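Local coordinates for protein HTH-type transcriptional activator AmpR (Pseudomonas aeruginosa PAO1, PDB 5MMH) that activates expression of the beta-lactamase gene ampC by binding its promoter and, through the effector domain present here, recognises cell-wall-derived muropeptides, at residues Gly20-Gly25 / Ala77-Pro82; Glu32-Arg37 / Ile41-Ser46; Leu59-Arg64 / Ala198-Leu203; Ala99-His104 / Val150-Ala155; Trp115-Gln120 / Val177-Tyr182. All blocks are in the same frame, centred on the assembly; numbering follows the deposited sequence.

Contact 1: residues Gly20-Gly25 / Ala77-Pro82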
# COMPACT_ATOMS: atom_id res chain seq x y z
N GLY A 20 -0.95 2.58 6.34
CA GLY A 20 -0.41 1.24 6.13
C GLY A 20 1.09 1.17 6.33
O GLY A 20 1.59 0.25 6.98
N THR A 21 1.81 2.16 5.82
CA THR A 21 3.26 2.20 5.97
C THR A 21 3.68 2.18 7.44
O THR A 21 4.63 1.48 7.81
CB THR A 21 3.82 3.44 5.27
OG1 THR A 21 3.49 3.37 3.87
CG2 THR A 21 5.36 3.57 5.45
N PHE A 22 2.97 2.94 8.28
CA PHE A 22 3.25 2.94 9.71
C PHE A 22 2.87 1.61 10.36
O PHE A 22 3.53 1.15 11.30
CB PHE A 22 2.49 4.09 10.36
CG PHE A 22 2.73 4.27 11.83
CD1 PHE A 22 1.96 3.59 12.77
CD2 PHE A 22 3.65 5.20 12.29
CE1 PHE A 22 2.15 3.80 14.14
CE2 PHE A 22 3.85 5.40 13.64
CZ PHE A 22 3.10 4.70 14.56
N THR A 23 1.79 0.98 9.90
CA THR A 23 1.34 -0.25 10.55
C THR A 23 2.34 -1.38 10.35
O THR A 23 2.72 -2.07 11.30
CB THR A 23 -0.03 -0.65 10.02
OG1 THR A 23 -0.95 0.41 10.27
CG2 THR A 23 -0.54 -1.91 10.72
N VAL A 24 2.79 -1.60 9.11
CA VAL A 24 3.64 -2.76 8.86
C VAL A 24 5.10 -2.43 9.12
O VAL A 24 5.85 -3.30 9.56
CB VAL A 24 3.46 -3.34 7.43
CG1 VAL A 24 2.03 -3.76 7.22
CG2 VAL A 24 3.85 -2.36 6.38
N GLY A 25 5.53 -1.18 8.91
CA GLY A 25 6.91 -0.84 9.22
C GLY A 25 7.22 -0.63 10.70
O GLY A 25 8.40 -0.71 11.08
N ALA A 77 1.62 14.55 18.71
CA ALA A 77 2.79 14.15 17.94
C ALA A 77 3.40 12.86 18.48
O ALA A 77 3.49 12.66 19.70
CB ALA A 77 3.83 15.25 17.95
N LEU A 78 3.82 11.98 17.58
CA LEU A 78 4.58 10.79 17.96
C LEU A 78 6.07 10.97 17.71
O LEU A 78 6.85 11.00 18.67
CB LEU A 78 4.03 9.55 17.22
CG LEU A 78 2.52 9.33 17.47
CD1 LEU A 78 1.88 8.33 16.49
CD2 LEU A 78 2.30 8.91 18.91
N PHE A 79 6.48 11.14 16.44
CA PHE A 79 7.87 11.36 16.08
C PHE A 79 7.95 11.80 14.62
O PHE A 79 7.04 11.52 13.83
CB PHE A 79 8.73 10.09 16.33
CG PHE A 79 8.18 8.80 15.70
CD1 PHE A 79 8.45 8.47 14.39
CD2 PHE A 79 7.44 7.90 16.46
CE1 PHE A 79 7.97 7.27 13.82
CE2 PHE A 79 6.95 6.71 15.91
CZ PHE A 79 7.21 6.39 14.58
N GLU A 80 9.02 12.52 14.29
CA GLU A 80 9.32 12.94 12.92
C GLU A 80 9.61 11.75 12.02
O GLU A 80 10.15 10.72 12.45
CB GLU A 80 10.57 13.85 12.88
CG GLU A 80 10.43 15.27 13.39
CD GLU A 80 11.77 16.03 13.38
OE1 GLU A 80 12.24 16.37 12.27
OE2 GLU A 80 12.35 16.28 14.46
N ALA A 81 9.30 11.90 10.74
CA ALA A 81 9.68 10.90 9.73
C ALA A 81 10.34 11.64 8.58
O ALA A 81 9.70 11.95 7.58
CB ALA A 81 8.48 10.08 9.26
N PRO A 82 11.64 11.94 8.70
CA PRO A 82 12.33 12.62 7.61
C PRO A 82 12.38 11.72 6.39
O PRO A 82 12.45 10.49 6.49
CB PRO A 82 13.74 12.87 8.16
CG PRO A 82 13.65 12.58 9.63
CD PRO A 82 12.56 11.58 9.79

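Contact 2: residues Glu32-Arg37 / Ile41-Ser46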
# COMPACT_ATOMS: atom_id res chain seq x y z
N GLU A 32 2.61 -6.78 19.81
CA GLU A 32 2.63 -7.89 20.75
C GLU A 32 2.91 -7.40 22.17
O GLU A 32 2.31 -7.89 23.12
CB GLU A 32 3.67 -8.91 20.29
CG GLU A 32 3.42 -10.31 20.77
CD GLU A 32 4.13 -11.35 19.91
OE1 GLU A 32 3.53 -11.80 18.90
OE2 GLU A 32 5.29 -11.72 20.22
N ASP A 33 3.78 -6.38 22.32
CA ASP A 33 4.03 -5.79 23.64
C ASP A 33 2.76 -5.18 24.22
O ASP A 33 2.49 -5.33 25.42
CB ASP A 33 5.13 -4.72 23.55
CG ASP A 33 5.43 -4.07 24.91
OD1 ASP A 33 6.13 -4.71 25.71
OD2 ASP A 33 5.00 -2.92 25.17
N PHE A 34 1.97 -4.48 23.40
CA PHE A 34 0.73 -3.88 23.89
C PHE A 34 -0.26 -4.93 24.36
O PHE A 34 -0.91 -4.77 25.40
CB PHE A 34 0.09 -3.00 22.81
CG PHE A 34 -1.31 -2.54 23.16
CD1 PHE A 34 -1.51 -1.53 24.08
CD2 PHE A 34 -2.41 -3.14 22.57
CE1 PHE A 34 -2.78 -1.11 24.42
CE2 PHE A 34 -3.69 -2.72 22.89
CZ PHE A 34 -3.88 -1.71 23.81
N GLN A 35 -0.42 -6.02 23.59
CA GLN A 35 -1.42 -7.02 23.96
C GLN A 35 -1.03 -7.78 25.22
O GLN A 35 -1.91 -8.20 25.97
CB GLN A 35 -1.65 -7.99 22.79
CG GLN A 35 -1.65 -7.26 21.44
CD GLN A 35 -2.64 -7.80 20.42
OE1 GLN A 35 -3.85 -7.53 20.50
NE2 GLN A 35 -2.14 -8.54 19.44
N ALA A 36 0.27 -7.97 25.46
CA ALA A 36 0.71 -8.56 26.73
C ALA A 36 0.36 -7.65 27.90
O ALA A 36 -0.24 -8.10 28.89
CB ALA A 36 2.22 -8.84 26.70
N ARG A 37 0.68 -6.37 27.79
CA ARG A 37 0.49 -5.41 28.87
C ARG A 37 -0.97 -4.99 29.05
O ARG A 37 -1.31 -4.45 30.11
CB ARG A 37 1.37 -4.18 28.63
CG ARG A 37 2.86 -4.55 28.66
CD ARG A 37 3.77 -3.50 28.04
NE ARG A 37 3.72 -2.21 28.72
CZ ARG A 37 4.53 -1.20 28.45
NH1 ARG A 37 5.47 -1.32 27.51
NH2 ARG A 37 4.41 -0.06 29.12
N ILE A 41 -8.03 -5.43 26.63
CA ILE A 41 -8.46 -4.55 25.56
C ILE A 41 -8.55 -5.36 24.28
O ILE A 41 -7.59 -6.04 23.89
CB ILE A 41 -7.51 -3.36 25.39
CG1 ILE A 41 -7.49 -2.47 26.64
CG2 ILE A 41 -7.90 -2.58 24.11
CD1 ILE A 41 -6.59 -1.27 26.53
N ASP A 42 -9.70 -5.29 23.64
CA ASP A 42 -9.89 -5.99 22.38
C ASP A 42 -9.70 -4.95 21.28
O ASP A 42 -10.53 -4.07 21.06
CB ASP A 42 -11.27 -6.64 22.35
CG ASP A 42 -11.65 -7.19 21.01
OD1 ASP A 42 -12.86 -7.30 20.73
OD2 ASP A 42 -10.74 -7.49 20.20
N LEU A 43 -8.53 -5.01 20.64
CA LEU A 43 -8.10 -4.01 19.66
C LEU A 43 -8.58 -4.40 18.27
O LEU A 43 -8.40 -5.54 17.84
CB LEU A 43 -6.58 -3.87 19.67
CG LEU A 43 -5.88 -2.91 18.74
CD1 LEU A 43 -6.27 -1.50 19.08
CD2 LEU A 43 -4.41 -3.12 18.91
N ARG A 44 -9.21 -3.46 17.58
CA ARG A 44 -9.56 -3.62 16.17
C ARG A 44 -8.69 -2.67 15.35
O ARG A 44 -8.98 -1.48 15.23
CB ARG A 44 -11.05 -3.38 15.93
CG ARG A 44 -11.92 -4.63 16.08
CD ARG A 44 -12.17 -4.89 17.52
NE ARG A 44 -13.31 -5.78 17.72
CZ ARG A 44 -14.56 -5.35 17.74
NH1 ARG A 44 -14.78 -4.06 17.48
NH2 ARG A 44 -15.56 -6.18 17.97
N LEU A 45 -7.64 -3.22 14.77
CA LEU A 45 -6.72 -2.46 13.95
C LEU A 45 -7.14 -2.55 12.49
O LEU A 45 -7.45 -3.64 12.00
CB LEU A 45 -5.30 -3.01 14.13
CG LEU A 45 -4.17 -2.22 13.49
CD1 LEU A 45 -4.20 -0.78 13.98
CD2 LEU A 45 -2.88 -2.92 13.86
N SER A 46 -7.16 -1.41 11.80
CA SER A 46 -7.32 -1.36 10.36
C SER A 46 -6.30 -0.39 9.77
O SER A 46 -5.82 0.53 10.45
CB SER A 46 -8.76 -0.95 9.96
OG SER A 46 -9.08 0.34 10.45

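Contact 3: residues Leu59-Arg64 / Ala198-Leu203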
# COMPACT_ATOMS: atom_id res chain seq x y z
N LEU A 59 -13.57 4.82 13.81
CA LEU A 59 -12.33 4.75 14.57
C LEU A 59 -12.44 5.52 15.87
O LEU A 59 -13.07 6.58 15.92
CB LEU A 59 -11.17 5.31 13.75
CG LEU A 59 -10.97 4.70 12.36
CD1 LEU A 59 -9.76 5.29 11.68
CD2 LEU A 59 -10.81 3.23 12.51
N ASP A 60 -11.82 5.00 16.94
CA ASP A 60 -11.57 5.85 18.10
C ASP A 60 -10.36 6.75 17.85
O ASP A 60 -10.45 7.97 18.05
CB ASP A 60 -11.37 4.98 19.36
CG ASP A 60 -12.58 4.08 19.65
OD1 ASP A 60 -13.72 4.59 19.61
OD2 ASP A 60 -12.42 2.86 19.89
N TYR A 61 -9.24 6.19 17.37
CA TYR A 61 -8.06 6.95 16.96
C TYR A 61 -7.66 6.65 15.52
O TYR A 61 -7.83 5.54 15.03
CB TYR A 61 -6.85 6.64 17.82
CG TYR A 61 -6.82 7.16 19.25
CD1 TYR A 61 -6.79 8.53 19.54
CD2 TYR A 61 -6.71 6.28 20.31
CE1 TYR A 61 -6.72 9.00 20.87
CE2 TYR A 61 -6.62 6.73 21.64
CZ TYR A 61 -6.62 8.08 21.91
OH TYR A 61 -6.55 8.49 23.21
N ALA A 62 -7.02 7.63 14.88
CA ALA A 62 -6.35 7.44 13.61
C ALA A 62 -4.92 7.96 13.69
O ALA A 62 -4.70 9.10 14.10
CB ALA A 62 -7.08 8.14 12.46
N ILE A 63 -3.95 7.14 13.28
CA ILE A 63 -2.55 7.55 13.21
C ILE A 63 -2.24 7.90 11.76
O ILE A 63 -2.44 7.09 10.85
CB ILE A 63 -1.61 6.44 13.70
CG1 ILE A 63 -1.85 6.14 15.19
CG2 ILE A 63 -0.14 6.80 13.40
CD1 ILE A 63 -1.09 4.89 15.68
N ARG A 64 -1.75 9.11 11.53
CA ARG A 64 -1.51 9.51 10.14
C ARG A 64 -0.29 10.41 10.09
O ARG A 64 0.29 10.77 11.11
CB ARG A 64 -2.75 10.18 9.56
CG ARG A 64 -3.21 11.36 10.34
CD ARG A 64 -4.67 11.62 10.06
NE ARG A 64 -4.90 11.89 8.64
CZ ARG A 64 -5.97 12.53 8.18
NH1 ARG A 64 -6.90 12.97 9.02
NH2 ARG A 64 -6.09 12.76 6.88
N ALA A 198 -5.49 4.02 27.88
CA ALA A 198 -4.46 3.01 28.03
C ALA A 198 -3.62 2.89 26.77
O ALA A 198 -2.39 2.88 26.82
CB ALA A 198 -5.09 1.66 28.39
N PHE A 199 -4.28 2.83 25.60
CA PHE A 199 -3.53 2.69 24.35
C PHE A 199 -2.62 3.89 24.12
O PHE A 199 -1.46 3.72 23.73
CB PHE A 199 -4.49 2.52 23.16
CG PHE A 199 -3.80 2.51 21.82
CD1 PHE A 199 -3.15 1.38 21.38
CD2 PHE A 199 -3.84 3.62 21.00
CE1 PHE A 199 -2.52 1.36 20.14
CE2 PHE A 199 -3.21 3.61 19.77
CZ PHE A 199 -2.55 2.49 19.35
N ARG A 200 -3.13 5.09 24.36
CA ARG A 200 -2.34 6.31 24.19
C ARG A 200 -1.08 6.29 25.06
O ARG A 200 0.02 6.65 24.60
CB ARG A 200 -3.23 7.51 24.51
CG ARG A 200 -2.59 8.87 24.61
CD ARG A 200 -3.55 9.78 25.39
NE ARG A 200 -2.86 10.95 25.93
CZ ARG A 200 -3.27 12.21 25.78
NH1 ARG A 200 -2.56 13.21 26.30
NH2 ARG A 200 -4.39 12.47 25.11
N GLY A 201 -1.20 5.85 26.31
CA GLY A 201 -0.03 5.82 27.18
C GLY A 201 1.04 4.90 26.66
O GLY A 201 2.21 5.27 26.55
N TRP A 202 0.65 3.68 26.28
CA TRP A 202 1.61 2.73 25.71
C TRP A 202 2.20 3.25 24.41
O TRP A 202 3.40 3.09 24.15
CB TRP A 202 0.92 1.38 25.49
CG TRP A 202 1.77 0.43 24.73
CD1 TRP A 202 2.68 -0.44 25.24
CD2 TRP A 202 1.79 0.26 23.31
NE1 TRP A 202 3.27 -1.14 24.24
CE2 TRP A 202 2.75 -0.73 23.04
CE3 TRP A 202 1.11 0.85 22.25
CZ2 TRP A 202 3.03 -1.16 21.74
CZ3 TRP A 202 1.39 0.43 20.97
CH2 TRP A 202 2.33 -0.58 20.72
N LEU A 203 1.39 3.89 23.56
CA LEU A 203 1.91 4.33 22.27
C LEU A 203 2.89 5.48 22.43
O LEU A 203 3.88 5.57 21.68
CB LEU A 203 0.77 4.72 21.33
CG LEU A 203 1.16 5.25 19.95
CD1 LEU A 203 1.75 4.14 19.09
CD2 LEU A 203 -0.07 5.85 19.30

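Contact 4: residues Ala99-His104 / Val150-Ala155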
# COMPACT_ATOMS: atom_id res chain seq x y z
N ALA A 99 22.78 14.87 -8.43
CA ALA A 99 22.45 15.41 -9.74
C ALA A 99 22.10 14.32 -10.74
O ALA A 99 21.30 14.55 -11.66
CB ALA A 99 23.61 16.27 -10.26
N ASP A 100 22.67 13.12 -10.57
CA ASP A 100 22.32 11.96 -11.40
C ASP A 100 20.86 11.56 -11.30
O ASP A 100 20.38 10.77 -12.12
CB ASP A 100 23.19 10.76 -11.02
CG ASP A 100 24.66 10.95 -11.34
OD1 ASP A 100 25.49 10.30 -10.68
OD2 ASP A 100 24.98 11.74 -12.26
N LEU A 101 20.13 12.05 -10.29
CA LEU A 101 18.78 11.54 -10.05
C LEU A 101 17.84 11.87 -11.20
O LEU A 101 16.86 11.14 -11.41
CB LEU A 101 18.23 12.12 -8.76
CG LEU A 101 18.76 11.47 -7.49
CD1 LEU A 101 18.38 12.35 -6.32
CD2 LEU A 101 18.18 10.08 -7.33
N LEU A 102 18.09 12.94 -11.96
CA LEU A 102 17.17 13.29 -13.03
C LEU A 102 17.27 12.36 -14.23
O LEU A 102 16.48 12.50 -15.17
CB LEU A 102 17.36 14.75 -13.45
CG LEU A 102 16.88 15.81 -12.45
CD1 LEU A 102 17.11 17.21 -13.00
CD2 LEU A 102 15.41 15.64 -12.06
N GLN A 103 18.20 11.41 -14.22
CA GLN A 103 18.28 10.34 -15.21
C GLN A 103 17.37 9.16 -14.90
O GLN A 103 17.39 8.17 -15.64
CB GLN A 103 19.72 9.81 -15.32
CG GLN A 103 20.74 10.81 -15.80
CD GLN A 103 22.14 10.25 -15.71
OE1 GLN A 103 22.35 9.06 -15.97
NE2 GLN A 103 23.10 11.09 -15.33
N HIS A 104 16.62 9.23 -13.81
CA HIS A 104 15.78 8.14 -13.37
C HIS A 104 14.36 8.65 -13.19
O HIS A 104 14.12 9.84 -12.98
CB HIS A 104 16.28 7.53 -12.05
CG HIS A 104 17.58 6.79 -12.17
ND1 HIS A 104 18.80 7.43 -12.15
CD2 HIS A 104 17.84 5.47 -12.32
CE1 HIS A 104 19.76 6.53 -12.28
NE2 HIS A 104 19.21 5.34 -12.39
N VAL A 150 11.82 0.24 -10.95
CA VAL A 150 11.06 1.20 -11.74
C VAL A 150 11.60 2.62 -11.59
O VAL A 150 11.57 3.41 -12.54
CB VAL A 150 9.58 1.09 -11.34
CG1 VAL A 150 8.75 2.06 -12.09
CG2 VAL A 150 9.08 -0.36 -11.57
N GLY A 151 12.09 2.98 -10.41
CA GLY A 151 12.51 4.35 -10.20
C GLY A 151 13.15 4.54 -8.83
O GLY A 151 13.51 3.58 -8.15
N VAL A 152 13.30 5.80 -8.45
CA VAL A 152 13.95 6.18 -7.20
C VAL A 152 12.89 6.73 -6.25
O VAL A 152 12.17 7.67 -6.60
CB VAL A 152 15.08 7.19 -7.45
CG1 VAL A 152 15.37 7.96 -6.19
CG2 VAL A 152 16.33 6.46 -7.88
N ALA A 153 12.81 6.14 -5.05
CA ALA A 153 11.82 6.51 -4.05
C ALA A 153 12.31 7.61 -3.11
O ALA A 153 13.51 7.77 -2.86
CB ALA A 153 11.40 5.30 -3.22
N LEU A 154 11.35 8.36 -2.58
CA LEU A 154 11.57 9.37 -1.55
C LEU A 154 10.53 9.11 -0.46
O LEU A 154 9.34 9.36 -0.66
CB LEU A 154 11.45 10.79 -2.11
CG LEU A 154 11.50 11.96 -1.13
CD1 LEU A 154 12.84 12.01 -0.39
CD2 LEU A 154 11.24 13.26 -1.88
N ALA A 155 10.99 8.61 0.68
CA ALA A 155 10.11 8.01 1.67
C ALA A 155 10.81 8.05 3.02
O ALA A 155 12.01 8.36 3.09
CB ALA A 155 9.76 6.56 1.27

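Contact 5: residues Trp115-Gln120 / Val177-Tyr182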
# COMPACT_ATOMS: atom_id res chain seq x y z
N TRP A 115 9.95 16.31 -3.37
CA TRP A 115 11.17 16.26 -4.17
C TRP A 115 11.88 17.61 -4.30
O TRP A 115 13.11 17.65 -4.14
CB TRP A 115 10.88 15.68 -5.56
CG TRP A 115 10.92 14.20 -5.58
CD1 TRP A 115 9.86 13.37 -5.62
CD2 TRP A 115 12.09 13.38 -5.54
NE1 TRP A 115 10.29 12.07 -5.61
CE2 TRP A 115 11.66 12.05 -5.56
CE3 TRP A 115 13.47 13.64 -5.47
CZ2 TRP A 115 12.54 10.97 -5.53
CZ3 TRP A 115 14.34 12.57 -5.43
CH2 TRP A 115 13.87 11.25 -5.47
N PRO A 116 11.20 18.72 -4.62
CA PRO A 116 11.92 20.01 -4.59
C PRO A 116 12.47 20.33 -3.21
O PRO A 116 13.60 20.83 -3.11
CB PRO A 116 10.87 21.03 -5.05
CG PRO A 116 9.57 20.33 -5.02
CD PRO A 116 9.86 18.87 -5.21
N LEU A 117 11.74 20.03 -2.14
CA LEU A 117 12.27 20.27 -0.80
C LEU A 117 13.54 19.47 -0.56
O LEU A 117 14.50 19.99 0.01
CB LEU A 117 11.23 19.95 0.26
CG LEU A 117 10.25 21.10 0.55
CD1 LEU A 117 9.18 20.69 1.54
CD2 LEU A 117 11.03 22.30 1.06
N TRP A 118 13.56 18.21 -1.01
CA TRP A 118 14.73 17.38 -0.76
C TRP A 118 15.92 17.85 -1.58
O TRP A 118 17.05 17.86 -1.07
CB TRP A 118 14.43 15.93 -1.07
CG TRP A 118 15.59 15.01 -0.76
CD1 TRP A 118 15.80 14.35 0.41
CD2 TRP A 118 16.67 14.65 -1.63
NE1 TRP A 118 16.95 13.59 0.32
CE2 TRP A 118 17.49 13.76 -0.92
CE3 TRP A 118 17.01 14.98 -2.95
CZ2 TRP A 118 18.65 13.20 -1.47
CZ3 TRP A 118 18.17 14.43 -3.50
CH2 TRP A 118 18.97 13.55 -2.77
N PHE A 119 15.70 18.21 -2.85
CA PHE A 119 16.80 18.71 -3.67
C PHE A 119 17.44 19.93 -3.02
O PHE A 119 18.67 20.04 -2.93
CB PHE A 119 16.30 19.04 -5.08
CG PHE A 119 16.20 17.83 -5.99
CD1 PHE A 119 17.19 16.85 -5.99
CD2 PHE A 119 15.11 17.66 -6.83
CE1 PHE A 119 17.10 15.73 -6.82
CE2 PHE A 119 15.00 16.55 -7.66
CZ PHE A 119 16.00 15.58 -7.66
N GLN A 120 16.61 20.86 -2.53
CA GLN A 120 17.11 21.98 -1.74
C GLN A 120 18.04 21.50 -0.64
O GLN A 120 19.21 21.87 -0.58
CB GLN A 120 15.95 22.75 -1.14
CG GLN A 120 15.32 23.75 -2.04
CD GLN A 120 14.51 24.71 -1.22
OE1 GLN A 120 14.48 24.62 0.01
NE2 GLN A 120 13.85 25.65 -1.89
N VAL A 177 15.23 15.39 4.51
CA VAL A 177 14.41 16.59 4.65
C VAL A 177 13.22 16.25 5.52
O VAL A 177 12.60 15.19 5.37
CB VAL A 177 13.97 17.15 3.28
CG1 VAL A 177 13.19 16.07 2.47
CG2 VAL A 177 13.14 18.39 3.47
N SER A 178 12.89 17.16 6.44
CA SER A 178 11.83 16.97 7.42
C SER A 178 10.58 17.66 6.90
O SER A 178 10.50 18.88 6.90
CB SER A 178 12.23 17.57 8.77
OG SER A 178 13.07 16.70 9.52
N THR A 179 9.60 16.88 6.46
CA THR A 179 8.36 17.47 5.97
C THR A 179 7.15 17.17 6.84
O THR A 179 6.14 17.86 6.71
CB THR A 179 8.06 16.99 4.54
OG1 THR A 179 7.80 15.58 4.56
CG2 THR A 179 9.25 17.26 3.65
N GLY A 180 7.23 16.17 7.71
CA GLY A 180 6.07 15.81 8.52
C GLY A 180 6.43 14.82 9.60
O GLY A 180 7.57 14.36 9.70
N SER A 181 5.43 14.50 10.41
CA SER A 181 5.54 13.59 11.54
C SER A 181 4.37 12.63 11.48
O SER A 181 3.42 12.82 10.72
CB SER A 181 5.51 14.35 12.87
OG SER A 181 6.54 15.31 12.93
N TYR A 182 4.45 11.57 12.28
CA TYR A 182 3.31 10.72 12.57
C TYR A 182 2.61 11.26 13.81
O TYR A 182 3.26 11.68 14.77
CB TYR A 182 3.75 9.27 12.77
CG TYR A 182 4.16 8.65 11.46
CD1 TYR A 182 3.20 8.33 10.50
CD2 TYR A 182 5.49 8.44 11.14
CE1 TYR A 182 3.55 7.78 9.28
CE2 TYR A 182 5.86 7.88 9.92
CZ TYR A 182 4.88 7.56 8.99
OH TYR A 182 5.21 7.03 7.77

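Contact 1: residues Gly20-Gly25 / Ala77-Pro82
The rings of F22 and F79 approach each other obliquely, and F22 CE2 comes within 3.6 Å of F79 CZ. Their planes are inclined by only about 22°, yet this is not a stack: the rings are offset, and only their outer carbons come close. The next approach is F22 CE2 to F79 CE2, at 4.1 Å. Two different torsions bring the rings together. On the helix, CG of F22 lies opposite the backbone N (chi1 -177°), which directs the ring at the strand. On the strand, CG of F79 sits between N and the carbonyl carbon (chi1 51°), and the ring end swings inward although its CB does not point at the helix. L78 adds a methyl beside the far end of the first ring, with CD1 4.3 Å from F22 CZ. Long side chains bridge the gap here, since the nearest CA pair, F22 and A81, is 10.2 Å apart. W26 meets both phenylalanine rings and Y182 meets F22, which makes the site part of a buried aromatic cluster. No hydrogen bond links the segments. The first turns of a helix laid by apolar side chains against a central mixed sheet are the arrangement expected of an alpha/beta subdomain of a LysR-type effector domain, whose fold is that of the periplasmic binding proteins.

Contact 2: residues Glu32-Arg37 / Ile41-Ser46
F34 overlaps two aliphatic side chains of the 41-46 segment through its adjacent ring carbons CZ and CE2. Its CZ lies 3.9 Å from I41 CD1 and 4.1 Å from I41 CG2, so both ends of the isoleucine fork reach the same ring carbon. One position back, F34 CE2 is 4.1 Å from L43 CD2. The phenyl group crosses I41 at about a right angle and meets L43 more slantwise; neither approach is cleanly over the face or at the edge. With chi1 at 170°, CG of F34 stands opposite the backbone N and the ring is carried from the helix toward the strand. These elements belong to the beta-alpha-beta unit of strand 13-19, helix 20-37 and strand 42-48. F199 of helix 194-215 meets F34 edge-to-face, extending the apolar layer.

Another flank of the helix is polar. R37 NH1 donates to D33 OD2 over 2.9 Å, with an N-H...O angle of 137°. D33 OD2 accepts through its syn lone pair and lies 29° out of the guanidinium plane of R37. That oxygen also accepts from W202 NE1, and R37 NH2 pairs with E205. The chemistry thus divides: helix and strand are held together by dispersion and burial of carbon, with no hydrogen bond between them, while the charges one turn apart along the helix connect it to helix 194-215.

Contact 3: residues Leu59-Arg64 / Ala198-Leu203
Y61 loses the most surface here and has two neighbours on helix 198-203. Its CD2 is 4.0 Å from F199 CD2, and the two aromatic side chains run past each other in opposite directions, touching at a slant. Beyond the ring, Y61 OH lies 3.7 Å from R200 CB and 3.9 Å from R200 CD, so the phenol end rests on the aliphatic part of the arginine. The R200 chain is extended from CG to NE and leads its guanidinium away, with that plane 54° from the tyrosine ring; its charge has a long, weak ion pair with E192.

I63, which buries as much as F199, works differently. Its CD1 meets L203 CD2 tip to tip at 3.9 Å, because CG1 lies opposite the carbonyl carbon (chi1 -64°) and the extended branch points at the helix. The strand and helix axes are 11.7 Å apart and only 24° from parallel, so Y61 and I63, two residues apart, meet successive turns of the helix. L184 of the neighbouring strand touches Y61, I63 and L203. The chemistry implies that these two segments are joined by apolar packing and a phenol oxygen lying on the arginine's aliphatic chain, with no directional bond between them.

Contact 4: residues Ala99-His104 / Val150-Ala155
L101 and V152 form the tight part of this contact. A single methyl, L101 CD2, lies 3.7 Å from V152 CG1 and 4.1 Å from V152 CG2, so it faces the fork of the valine, and the side chains cross at about a right angle. In L101, chi1 of -77° sets CG opposite the carbonyl carbon, and chi2 of 167° extends the chain so that its end approaches the valine although its CB does not point there.

The looser part is at H104, which is partly exposed. Its nearest approach is CB to V152 CG2 at 4.3 Å, and the valine methyl stands oblique to the imidazole rather than squarely against it. The backbones come closest here as well, with the CA atoms of H104 and G151 5.9 Å apart. A 3-10 turn places the two contact residues on the same side, since H104 N donates to L101 O over 3.1 Å.

V152 is fixed by backbone hydrogen bonds to T105 and L107, beside strand 106-109. Its side chain also touches W115 of helix 114-121 and V85 of strand 73-86, while L101 packs on F119 of that same helix. The contact thus lies between the 3-10 turn, helix 114-121 and the residues leading into strand 153-156.

Contact 5: residues Trp115-Gln120 / Val177-Tyr182
V177 and W118 supply the closest apolar contact. V177 CG1 approaches the rim of the indole, near its plane, at 3.7 Å from W118 CD1, and it also lies 3.8 Å from W118 CB. The same methyl therefore fills the angle between the ring and its stem. With chi1 at 57°, CG1 of V177 occupies the position between N and the carbonyl carbon, leaving CG2 opposite the backbone N and directed at L117. V177 CG2 is 4.0 Å from L117 CB and equally far from the L117 carbonyl oxygen, so the valine straddles two consecutive helix residues. Its backbone is close too: the CA atoms of V177 and W118 are 5.5 Å apart.

In LysR effector domains two alpha/beta subdomains are joined by crossing strands, and 177-182 is consistent with such a passage: it leaves the neighbourhood of helix 114-121 and enters strand 181-187 of the large mixed sheet.

A second, smaller aliphatic contact follows along the segment. L117 CD1 meets T179 CG2 at 4.0 Å, the two side chains passing at a slant on the exposed flank of the helix.

Polar bonds frame the contact without crossing it. W118 NE1 donates to T175 O, just ahead of the segment, which fixes the rotation of the indole whose CD1 meets V177. The CA-CB bond of S178 points away from the helix, and its OG is hydrogen-bonded to E80 OE1 of strand 73-86.

The contacts fall into two groups. Contacts 2 and 3 have centres 11 Å apart, while contact 4 lies with contact 5, 15 Å away; contacts 2 and 4 are 38 Å apart on opposite sides of the chain centre. Contact 1 is near that centre: F22 CE1 touches I63 CD1 of contact 3 at 3.7 Å, and L78 N is probably hydrogen-bonded to Y182 O of contact 5 at 2.9 Å. Contacts 4 and 5 meet through L101 CD1 and W118 CZ3, 3.5 Å apart. All five reach the same sheet. In relatives of the periplasmic-binding-protein type the effector binds between the two subdomains, so muropeptides probably bind between these groups.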